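Local coordinates for enoyl-[acyl-carrier-protein] reductase [FMN] (Thermotoga maritima, PDB 5GVH) that probably reduces the enoyl double bond of acyl chains carried on acyl carrier protein, using NADH and a bound flavin mononucleotide cofactor, at residues A[15-20]-A[188-193]; A[177-182]-A[296-301]; A[194-199]-A[292-297]. All coordinates share one frame; numbering follows the deposited sequence.

Contact 1: residues A[15-20]-A[188-193]. With FMN (flavin mononucleotide), chain C.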
loop_
_atom_site.group_PDB
_atom_site.type_symbol
_atom_site.label_atom_id
_atom_site.label_comp_id
_atom_site.label_asym_id
_atom_site.label_seq_id
_atom_site.Cartn_x
_atom_site.Cartn_y
_atom_site.Cartn_z
ATOM N N HIS A 15 1.971 -23.243 8.923
ATOM C CA HIS A 15 2.522 -21.937 8.592
ATOM C C HIS A 15 1.478 -20.827 8.548
ATOM O O HIS A 15 0.350 -21.117 8.226
ATOM C CB HIS A 15 3.133 -22.053 7.225
ATOM C CG HIS A 15 4.068 -23.205 7.086
ATOM N ND1 HIS A 15 5.101 -23.424 7.955
ATOM C CD2 HIS A 15 4.145 -24.181 6.158
ATOM C CE1 HIS A 15 5.767 -24.491 7.576
ATOM N NE2 HIS A 15 5.206 -24.970 6.488
ATOM N N PRO A 16 1.814 -19.560 8.815
ATOM C CA PRO A 16 0.704 -18.600 8.768
ATOM C C PRO A 16 0.521 -18.051 7.358
ATOM O O PRO A 16 0.693 -16.854 7.126
ATOM C CB PRO A 16 1.163 -17.495 9.715
ATOM C CG PRO A 16 2.624 -17.392 9.481
ATOM C CD PRO A 16 3.102 -18.714 8.927
ATOM N N ILE A 17 0.179 -18.936 6.429
ATOM C CA ILE A 17 0.024 -18.572 5.023
ATOM C C ILE A 17 -1.319 -19.096 4.536
ATOM O O ILE A 17 -1.546 -20.308 4.539
ATOM C CB ILE A 17 1.149 -19.145 4.146
ATOM C CG1 ILE A 17 2.500 -18.527 4.500
ATOM C CG2 ILE A 17 0.832 -18.935 2.666
ATOM C CD1 ILE A 17 3.618 -19.061 3.620
ATOM N N LEU A 18 -2.194 -18.195 4.100
ATOM C CA LEU A 18 -3.463 -18.569 3.490
ATOM C C LEU A 18 -3.365 -18.443 1.975
ATOM O O LEU A 18 -2.634 -17.607 1.445
ATOM C CB LEU A 18 -4.611 -17.678 3.975
ATOM C CG LEU A 18 -5.097 -17.598 5.426
ATOM C CD1 LEU A 18 -6.623 -17.630 5.483
ATOM C CD2 LEU A 18 -4.470 -18.639 6.329
ATOM N N MET A 19 -4.122 -19.273 1.280
ATOM C CA MET A 19 -4.352 -19.118 -0.149
ATOM C C MET A 19 -5.647 -18.341 -0.323
ATOM O O MET A 19 -6.695 -18.767 0.178
ATOM C CB MET A 19 -4.438 -20.488 -0.817
ATOM C CG MET A 19 -4.497 -20.522 -2.345
ATOM S SD MET A 19 -4.968 -22.218 -2.880
ATOM C CE MET A 19 -6.516 -21.907 -3.685
ATOM N N GLY A 20 -5.580 -17.199 -1.010
ATOM C CA GLY A 20 -6.778 -16.423 -1.257
ATOM C C GLY A 20 -7.838 -17.174 -2.046
ATOM O O GLY A 20 -7.531 -17.806 -3.063
ATOM N N GLU A 188 -0.945 -11.412 11.839
ATOM C CA GLU A 188 -0.467 -12.672 12.395
ATOM C C GLU A 188 -0.539 -13.808 11.385
ATOM O O GLU A 188 -0.393 -14.977 11.770
ATOM C CB GLU A 188 -1.256 -13.026 13.656
ATOM C CG GLU A 188 -1.279 -11.897 14.664
ATOM C CD GLU A 188 -2.004 -12.258 15.925
ATOM O OE1 GLU A 188 -1.618 -13.257 16.573
ATOM O OE2 GLU A 188 -2.978 -11.550 16.255
ATOM N N ALA A 189 -0.764 -13.487 10.110
ATOM C CA ALA A 189 -0.693 -14.420 8.993
ATOM C C ALA A 189 -0.805 -13.586 7.728
ATOM O O ALA A 189 -1.114 -12.394 7.788
ATOM C CB ALA A 189 -1.797 -15.493 9.056
ATOM N N VAL A 190 -0.559 -14.226 6.576
ATOM C CA VAL A 190 -0.690 -13.578 5.275
ATOM C C VAL A 190 -1.522 -14.446 4.343
ATOM O O VAL A 190 -1.558 -15.675 4.463
ATOM C CB VAL A 190 0.679 -13.259 4.629
ATOM C CG1 VAL A 190 1.466 -12.253 5.504
ATOM C CG2 VAL A 190 1.480 -14.527 4.357
ATOM N N GLN A 191 -2.217 -13.784 3.419
ATOM C CA GLN A 191 -2.976 -14.430 2.357
ATOM C C GLN A 191 -2.463 -13.941 1.004
ATOM O O GLN A 191 -2.307 -12.731 0.789
ATOM C CB GLN A 191 -4.473 -14.143 2.510
ATOM C CG GLN A 191 -5.291 -14.389 1.249
ATOM C CD GLN A 191 -6.793 -14.176 1.453
ATOM O OE1 GLN A 191 -7.445 -14.975 2.111
ATOM N NE2 GLN A 191 -7.342 -13.108 0.870
ATOM N N MET A 192 -2.198 -14.880 0.101
ATOM C CA MET A 192 -1.660 -14.583 -1.218
ATOM C C MET A 192 -2.578 -15.163 -2.284
ATOM O O MET A 192 -3.166 -16.234 -2.101
ATOM C CB MET A 192 -0.237 -15.153 -1.389
ATOM C CG MET A 192 0.837 -14.412 -0.598
ATOM S SD MET A 192 2.496 -15.125 -0.714
ATOM C CE MET A 192 2.507 -16.068 0.796
ATOM N N GLY A 193 -2.711 -14.449 -3.392
ATOM C CA GLY A 193 -3.441 -14.972 -4.525
ATOM C C GLY A 193 -2.558 -15.084 -5.746
ATOM O O GLY A 193 -2.316 -16.193 -6.235
HETATM N N1 FMN C . -11.206 -12.816 -3.421
HETATM C C2 FMN C . -12.479 -13.184 -3.009
HETATM O O2 FMN C . -12.910 -12.909 -1.888
HETATM N N3 FMN C . -13.293 -13.872 -3.867
HETATM C C4 FMN C . -12.863 -14.208 -5.128
HETATM O O4 FMN C . -13.627 -14.821 -5.873
HETATM C C4A FMN C . -11.588 -13.843 -5.546
HETATM N N5 FMN C . -11.156 -14.178 -6.813
HETATM C C5A FMN C . -9.882 -13.837 -7.222
HETATM C C6 FMN C . -9.460 -14.200 -8.497
HETATM C C7 FMN C . -8.188 -13.869 -8.932
HETATM C C7M FMN C . -7.760 -14.266 -10.315
HETATM C C8 FMN C . -7.325 -13.167 -8.085
HETATM C C8M FMN C . -5.946 -12.792 -8.554
HETATM C C9 FMN C . -7.746 -12.803 -6.806
HETATM C C9A FMN C . -9.030 -13.138 -6.365
HETATM N N10 FMN C . -9.468 -12.793 -5.088
HETATM C C10 FMN C . -10.749 -13.140 -4.684
HETATM C "C1'" FMN C . -8.557 -12.048 -4.152
HETATM C "C2'" FMN C . -7.652 -13.041 -3.428
HETATM O "O2'" FMN C . -8.431 -13.843 -2.571
HETATM C "C3'" FMN C . -6.597 -12.354 -2.571
HETATM O "O3'" FMN C . -7.242 -11.746 -1.473
HETATM C "C4'" FMN C . -5.767 -11.353 -3.367
HETATM O "O4'" FMN C . -5.280 -12.008 -4.512
HETATM C "C5'" FMN C . -4.552 -10.874 -2.581
HETATM O "O5'" FMN C . -3.746 -10.044 -3.399
HETATM P P FMN C . -2.407 -10.558 -4.157
HETATM O O1P FMN C . -1.458 -9.377 -4.283
HETATM O O2P FMN C . -1.731 -11.685 -3.417
HETATM O O3P FMN C . -2.784 -10.985 -5.557
#
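Leu-18 and Gln-191 are paired across parallel strands 17-19 and 190-192 and lie on the same face of the sheet, their CB atoms 3.8 Å apart. Leu-18 is gripped through its backbone: its N-H reaches Val-190 O, with Leu-18 N 2.6 Å from that oxygen, in a nearly straight bond (175°), and Leu-18 O receives Met-192 N at 3.1 Å. Val-190 N to Pro-16 O and Gly-20 N to Met-192 O continue the pairing. It joins the first and eighth strands and so closes the parallel TIM barrel. From its CB, the Gln-191 chain runs extended, with CG anti to the backbone N (chi1 162°), and is carried along Gly-20 to the flavin mononucleotide. Gln-191 CG lies 3.6 Å from Gly-20 CA, CD is about as near, and OE1 also flanks that carbon. Gln-191 NE2 then makes a short but poorly angled, weak hydrogen bond to the ribityl hydroxyl O3' of FMN (2.7 Å). With only a methyl at Gln-191, as in an alanine, O3' would probably lose this donor and a gap would open beside Gly-20. Gly-20 has little room for a side chain, since a CB would run into FMN O2'. Beyond the strand, Gly-193 N gives a straight bond (172°) to phosphate oxygen O2P of FMN at 2.9 Å.

Contact 2: residues A[177-182]-A[296-301]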
loop_
_atom_site.group_PDB
_atom_site.type_symbol
_atom_site.label_atom_id
_atom_site.label_comp_id
_atom_site.label_asym_id
_atom_site.label_seq_id
_atom_site.Cartn_x
_atom_site.Cartn_y
_atom_site.Cartn_z
ATOM N N ARG A 177 9.762 -10.903 2.706
ATOM C CA ARG A 177 9.739 -9.507 3.154
ATOM C C ARG A 177 8.314 -9.027 3.390
ATOM O O ARG A 177 8.035 -8.352 4.390
ATOM C CB ARG A 177 10.426 -8.590 2.140
ATOM C CG ARG A 177 11.859 -8.940 1.822
ATOM C CD ARG A 177 12.360 -8.085 0.674
ATOM N NE ARG A 177 13.819 -7.988 0.652
ATOM C CZ ARG A 177 14.500 -7.017 0.049
ATOM N NH1 ARG A 177 13.861 -6.037 -0.575
ATOM N NH2 ARG A 177 15.823 -7.019 0.082
ATOM N N GLY A 178 7.405 -9.344 2.466
ATOM C CA GLY A 178 5.999 -9.044 2.684
ATOM C C GLY A 178 5.476 -9.577 4.007
ATOM O O GLY A 178 4.838 -8.845 4.768
ATOM N N MET A 179 5.757 -10.851 4.313
ATOM C CA MET A 179 5.262 -11.436 5.560
ATOM C C MET A 179 5.828 -10.691 6.760
ATOM O O MET A 179 5.082 -10.285 7.662
ATOM C CB MET A 179 5.605 -12.937 5.628
ATOM C CG MET A 179 4.665 -13.802 6.517
ATOM S SD MET A 179 5.343 -15.391 7.132
ATOM C CE MET A 179 6.087 -15.924 5.656
ATOM N N ALA A 180 7.147 -10.473 6.772
ATOM C CA ALA A 180 7.767 -9.714 7.854
ATOM C C ALA A 180 7.116 -8.346 8.015
ATOM O O ALA A 180 6.757 -7.948 9.132
ATOM C CB ALA A 180 9.269 -9.573 7.603
ATOM N N ALA A 181 6.930 -7.620 6.910
ATOM C CA ALA A 181 6.372 -6.267 7.014
ATOM C C ALA A 181 4.918 -6.304 7.464
ATOM O O ALA A 181 4.485 -5.451 8.252
ATOM C CB ALA A 181 6.493 -5.526 5.683
ATOM N N ALA A 182 4.150 -7.284 6.962
ATOM C CA ALA A 182 2.765 -7.477 7.391
ATOM C C ALA A 182 2.684 -7.796 8.875
ATOM O O ALA A 182 1.818 -7.259 9.583
ATOM C CB ALA A 182 2.115 -8.606 6.586
ATOM N N ASP A 296 10.528 -20.984 0.731
ATOM C CA ASP A 296 11.307 -19.797 0.386
ATOM C C ASP A 296 10.825 -18.585 1.169
ATOM O O ASP A 296 11.627 -17.834 1.740
ATOM C CB ASP A 296 11.228 -19.515 -1.117
ATOM C CG ASP A 296 12.038 -20.490 -1.940
ATOM O OD1 ASP A 296 12.726 -21.345 -1.343
ATOM O OD2 ASP A 296 12.022 -20.365 -3.185
ATOM N N ILE A 297 9.507 -18.380 1.199
ATOM C CA ILE A 297 8.927 -17.255 1.918
ATOM C C ILE A 297 9.257 -17.330 3.405
ATOM O O ILE A 297 9.561 -16.308 4.037
ATOM C CB ILE A 297 7.411 -17.225 1.651
ATOM C CG1 ILE A 297 7.138 -16.873 0.200
ATOM C CG2 ILE A 297 6.738 -16.208 2.474
ATOM C CD1 ILE A 297 5.686 -16.895 -0.119
ATOM N N LEU A 298 9.235 -18.532 3.985
ATOM C CA LEU A 298 9.468 -18.666 5.420
ATOM C C LEU A 298 10.929 -18.418 5.781
ATOM O O LEU A 298 11.225 -17.821 6.825
ATOM C CB LEU A 298 9.032 -20.046 5.892
ATOM C CG LEU A 298 7.733 -20.071 6.690
ATOM C CD1 LEU A 298 6.650 -19.340 5.927
ATOM C CD2 LEU A 298 7.313 -21.511 6.950
ATOM N N LYS A 299 11.860 -18.883 4.946
ATOM C CA LYS A 299 13.267 -18.625 5.225
ATOM C C LYS A 299 13.580 -17.143 5.073
ATOM O O LYS A 299 14.172 -16.522 5.965
ATOM C CB LYS A 299 14.159 -19.464 4.311
ATOM C CG LYS A 299 15.625 -19.032 4.353
ATOM C CD LYS A 299 16.482 -19.810 3.360
ATOM C CE LYS A 299 15.865 -19.779 1.967
ATOM N NZ LYS A 299 15.410 -18.414 1.565
ATOM N N GLU A 300 13.162 -16.552 3.952
ATOM C CA GLU A 300 13.372 -15.125 3.746
ATOM C C GLU A 300 12.680 -14.306 4.827
ATOM O O GLU A 300 13.200 -13.268 5.255
ATOM C CB GLU A 300 12.882 -14.718 2.360
ATOM C CG GLU A 300 12.958 -13.232 2.101
ATOM C CD GLU A 300 12.419 -12.848 0.741
ATOM O OE1 GLU A 300 12.806 -13.481 -0.269
ATOM O OE2 GLU A 300 11.588 -11.918 0.692
ATOM N N PHE A 301 11.512 -14.751 5.288
ATOM C CA PHE A 301 10.888 -14.089 6.429
ATOM C C PHE A 301 11.816 -14.095 7.635
ATOM O O PHE A 301 11.909 -13.100 8.363
ATOM C CB PHE A 301 9.567 -14.766 6.783
ATOM C CG PHE A 301 9.071 -14.442 8.163
ATOM C CD1 PHE A 301 8.326 -13.297 8.399
ATOM C CD2 PHE A 301 9.345 -15.287 9.227
ATOM C CE1 PHE A 301 7.867 -12.993 9.678
ATOM C CE2 PHE A 301 8.893 -14.986 10.502
ATOM C CZ PHE A 301 8.156 -13.829 10.726
#
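Glu-300 turns its carboxylate not to the guanidinium of Arg-177 but to that residue's backbone: Arg-177 N donates to Glu-300 OE2 at 2.9 Å. The N-H belongs to the first turn of helix 176-184, one of the outer helices of the TIM barrel, and its partner sits on the long C-terminal helix 290-310; the two segments cross at -56°, with their axes 8.4 Å apart at closest approach. OE2 is approached on its anti side, slightly out of the carboxylate plane, by a somewhat bent bond (146°). The extended Glu-300 chain lays this oxygen against the aliphatic part of Arg-177, where CG is its nearest carbon, while NE stays beyond salt-bridge distance. A carboxylate beside the start of a helix is also likely to be favoured by the local dipole.

Deeper in, Met-179 and Phe-301 form a Met-aromatic contact. Met-179 SD lies over one face of the ring, 4.2 Å from the centroid of Phe-301 and shifted toward the rim, and the two side chains cross at about a right angle. At the ring edge, near its plane, stands the backbone of Ala-180, with Ala-180 N 3.5 Å from Phe-301 CD1; Ala-180 CB touches the same ring carbon. The ring of Phe-183 also meets that of Phe-301. On the other side of helix 176-184, Ala-181 packs on Ala-181 of the second subunit, so this layer lies close to the dimer interface. A bend at chi3 (-44°) swings the Met-179 methyl back from the sulfur toward helix 290-310. There Met-179 CE is tightly packed, only 3.3 Å from Ile-297 CG2 and 3.5 Å from Leu-298 CD1.

Contact 3: residues A[194-199]-A[292-297]. With FMN (flavin mononucleotide), chain C.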
loop_
_atom_site.group_PDB
_atom_site.type_symbol
_atom_site.label_atom_id
_atom_site.label_comp_id
_atom_site.label_asym_id
_atom_site.label_seq_id
_atom_site.Cartn_x
_atom_site.Cartn_y
_atom_site.Cartn_z
ATOM N N THR A 194 -2.054 -13.938 -6.230
ATOM C CA THR A 194 -1.241 -13.912 -7.446
ATOM C C THR A 194 -0.001 -14.789 -7.311
ATOM O O THR A 194 0.376 -15.479 -8.261
ATOM C CB THR A 194 -0.840 -12.468 -7.801
ATOM O OG1 THR A 194 -2.006 -11.631 -7.880
ATOM C CG2 THR A 194 -0.106 -12.407 -9.154
ATOM N N ARG A 195 0.654 -14.773 -6.144
ATOM C CA ARG A 195 1.816 -15.639 -5.937
ATOM C C ARG A 195 1.465 -17.127 -6.083
ATOM O O ARG A 195 2.298 -17.920 -6.536
ATOM C CB ARG A 195 2.430 -15.358 -4.564
ATOM C CG ARG A 195 3.509 -16.332 -4.096
ATOM C CD ARG A 195 4.812 -16.207 -4.874
ATOM N NE ARG A 195 4.743 -16.834 -6.189
ATOM C CZ ARG A 195 5.791 -17.024 -6.984
ATOM N NH1 ARG A 195 7.001 -16.641 -6.591
ATOM N NH2 ARG A 195 5.630 -17.601 -8.168
ATOM N N PHE A 196 0.247 -17.529 -5.719
ATOM C CA PHE A 196 -0.133 -18.939 -5.823
ATOM C C PHE A 196 -0.730 -19.307 -7.176
ATOM O O PHE A 196 -0.809 -20.495 -7.496
ATOM C CB PHE A 196 -1.120 -19.316 -4.712
ATOM C CG PHE A 196 -0.461 -19.620 -3.372
ATOM C CD1 PHE A 196 -1.018 -19.147 -2.184
ATOM C CD2 PHE A 196 0.689 -20.398 -3.300
ATOM C CE1 PHE A 196 -0.437 -19.434 -0.951
ATOM C CE2 PHE A 196 1.279 -20.678 -2.069
ATOM C CZ PHE A 196 0.715 -20.192 -0.892
ATOM N N VAL A 197 -1.166 -18.331 -7.971
ATOM C CA VAL A 197 -1.498 -18.622 -9.363
ATOM C C VAL A 197 -0.228 -18.954 -10.142
ATOM O O VAL A 197 -0.236 -19.798 -11.048
ATOM C CB VAL A 197 -2.258 -17.436 -9.991
ATOM C CG1 VAL A 197 -2.591 -17.704 -11.467
ATOM C CG2 VAL A 197 -3.524 -17.114 -9.194
ATOM N N ALA A 198 0.886 -18.299 -9.794
ATOM C CA ALA A 198 2.168 -18.482 -10.478
ATOM C C ALA A 198 2.933 -19.673 -9.887
ATOM O O ALA A 198 4.101 -19.584 -9.506
ATOM C CB ALA A 198 2.990 -17.201 -10.406
ATOM N N SER A 199 2.236 -20.803 -9.813
ATOM C CA SER A 199 2.794 -22.041 -9.289
ATOM C C SER A 199 2.535 -23.160 -10.285
ATOM O O SER A 199 1.580 -23.102 -11.064
ATOM C CB SER A 199 2.189 -22.410 -7.936
ATOM O OG SER A 199 0.800 -22.643 -8.074
ATOM N N GLN A 292 7.724 -25.145 -2.498
ATOM C CA GLN A 292 8.931 -24.333 -2.586
ATOM C C GLN A 292 8.631 -22.870 -2.278
ATOM O O GLN A 292 9.415 -22.194 -1.601
ATOM C CB GLN A 292 9.545 -24.484 -3.975
ATOM C CG GLN A 292 10.509 -23.389 -4.350
ATOM C CD GLN A 292 11.562 -23.869 -5.318
ATOM O OE1 GLN A 292 12.387 -24.714 -4.973
ATOM N NE2 GLN A 292 11.543 -23.338 -6.537
ATOM N N ILE A 293 7.495 -22.370 -2.771
ATOM C CA ILE A 293 7.064 -21.006 -2.480
ATOM C C ILE A 293 6.978 -20.784 -0.974
ATOM O O ILE A 293 7.509 -19.803 -0.439
ATOM C CB ILE A 293 5.716 -20.726 -3.165
ATOM C CG1 ILE A 293 5.854 -20.844 -4.685
ATOM C CG2 ILE A 293 5.191 -19.362 -2.773
ATOM C CD1 ILE A 293 4.549 -20.698 -5.424
ATOM N N ILE A 294 6.326 -21.705 -0.267
ATOM C CA ILE A 294 6.096 -21.523 1.162
ATOM C C ILE A 294 7.410 -21.572 1.935
ATOM O O ILE A 294 7.619 -20.804 2.888
ATOM C CB ILE A 294 5.097 -22.578 1.667
ATOM C CG1 ILE A 294 3.716 -22.301 1.073
ATOM C CG2 ILE A 294 5.066 -22.632 3.192
ATOM C CD1 ILE A 294 2.624 -23.128 1.669
ATOM N N GLU A 295 8.313 -22.479 1.556
ATOM C CA GLU A 295 9.558 -22.586 2.305
ATOM C C GLU A 295 10.499 -21.437 1.991
ATOM O O GLU A 295 11.206 -20.966 2.886
ATOM C CB GLU A 295 10.240 -23.926 2.042
ATOM C CG GLU A 295 9.363 -25.109 2.368
ATOM C CD GLU A 295 9.907 -26.397 1.794
ATOM O OE1 GLU A 295 10.466 -26.358 0.673
ATOM O OE2 GLU A 295 9.761 -27.449 2.455
ATOM N N ASP A 296 10.528 -20.984 0.731
ATOM C CA ASP A 296 11.307 -19.797 0.386
ATOM C C ASP A 296 10.825 -18.585 1.169
ATOM O O ASP A 296 11.627 -17.834 1.740
ATOM C CB ASP A 296 11.228 -19.515 -1.117
ATOM C CG ASP A 296 12.038 -20.490 -1.940
ATOM O OD1 ASP A 296 12.726 -21.345 -1.343
ATOM O OD2 ASP A 296 12.022 -20.365 -3.185
ATOM N N ILE A 297 9.507 -18.380 1.199
ATOM C CA ILE A 297 8.927 -17.255 1.918
ATOM C C ILE A 297 9.257 -17.330 3.405
ATOM O O ILE A 297 9.561 -16.308 4.037
ATOM C CB ILE A 297 7.411 -17.225 1.651
ATOM C CG1 ILE A 297 7.138 -16.873 0.200
ATOM C CG2 ILE A 297 6.738 -16.208 2.474
ATOM C CD1 ILE A 297 5.686 -16.895 -0.119
HETATM N N1 FMN C . -11.206 -12.816 -3.421
HETATM C C2 FMN C . -12.479 -13.184 -3.009
HETATM O O2 FMN C . -12.910 -12.909 -1.888
HETATM N N3 FMN C . -13.293 -13.872 -3.867
HETATM C C4 FMN C . -12.863 -14.208 -5.128
HETATM O O4 FMN C . -13.627 -14.821 -5.873
HETATM C C4A FMN C . -11.588 -13.843 -5.546
HETATM N N5 FMN C . -11.156 -14.178 -6.813
HETATM C C5A FMN C . -9.882 -13.837 -7.222
HETATM C C6 FMN C . -9.460 -14.200 -8.497
HETATM C C7 FMN C . -8.188 -13.869 -8.932
HETATM C C7M FMN C . -7.760 -14.266 -10.315
HETATM C C8 FMN C . -7.325 -13.167 -8.085
HETATM C C8M FMN C . -5.946 -12.792 -8.554
HETATM C C9 FMN C . -7.746 -12.803 -6.806
HETATM C C9A FMN C . -9.030 -13.138 -6.365
HETATM N N10 FMN C . -9.468 -12.793 -5.088
HETATM C C10 FMN C . -10.749 -13.140 -4.684
HETATM C "C1'" FMN C . -8.557 -12.048 -4.152
HETATM C "C2'" FMN C . -7.652 -13.041 -3.428
HETATM O "O2'" FMN C . -8.431 -13.843 -2.571
HETATM C "C3'" FMN C . -6.597 -12.354 -2.571
HETATM O "O3'" FMN C . -7.242 -11.746 -1.473
HETATM C "C4'" FMN C . -5.767 -11.353 -3.367
HETATM O "O4'" FMN C . -5.280 -12.008 -4.512
HETATM C "C5'" FMN C . -4.552 -10.874 -2.581
HETATM O "O5'" FMN C . -3.746 -10.044 -3.399
HETATM P P FMN C . -2.407 -10.558 -4.157
HETATM O O1P FMN C . -1.458 -9.377 -4.283
HETATM O O2P FMN C . -1.731 -11.685 -3.417
HETATM O O3P FMN C . -2.784 -10.985 -5.557
#
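The short helix 194-197, which follows the eighth strand of the TIM barrel and receives the FMN phosphate at its start, packs through Arg-195 and Phe-196 on Ile-293 and Ile-294 of helix 290-310. Thr-194 holds phosphate oxygen O3P of FMN with two donors, its backbone N at 3.1 Å and its OG1 at 2.5 Å. Such an extra helix at the phosphate is a familiar feature of phosphate-binding TIM barrels, and its N-terminal end would be expected to favour the negative charge.

Ile-293 is the centre of the packing. Ile-293 CG2 meets the aliphatic part of Arg-195, 3.7 Å from Arg-195 CG, and lies obliquely by Phe-196 CE2. The longer branch of Ile-293 ends in CD1, which sits over one face of the Arg-195 guanidinium and also touches Ser-199 CB at 3.8 Å. The Arg-195 chain is folded by bends at chi2 (71°) and chi3 (-77°), which bring Arg-195 NH2 back to a carbonyl, 2.8 Å from Ala-198 O. Glu-286 O accepts from NH2 as well, whereas NE is buried with no partner in the model. Ser-199 OG in turn donates to Phe-196 O at 2.7 Å, tying the residues after the helix back to it around the inverse gamma turn at Ala-198. Ile-294 CG1 comes to the edge of the Phe-196 ring, 4.2 Å from Phe-196 CZ.

The Phe-196 ring is thus wedged between helix 290-310 and the first barrel strand, where it touches Ile-17 and Met-19, while Val-197 packs on helix 206-213.

How the contacts relate
Contact 1 is the innermost, a buried strand pairing held chiefly by backbone hydrogen bonds. Contact 3, also buried, lies farther out and joins its helices by apolar packing, and contact 2 is only partly buried, near the second subunit. Contacts 1 and 3 both reach the FMN: strand 190-192 leads through Gly-193 into helix 194-197, and the successive residues Gly-193 and Thr-194 both hold the phosphate. Contacts 2 and 3 use successive turns of helix 290-310 and share Ile-297, whose CD1 packs on Met-192 CE of contact 1. Helix 176-184 precedes strand 190-192, and Met-179 CG rests on Val-190 CG1, linking contact 2 to the barrel wall.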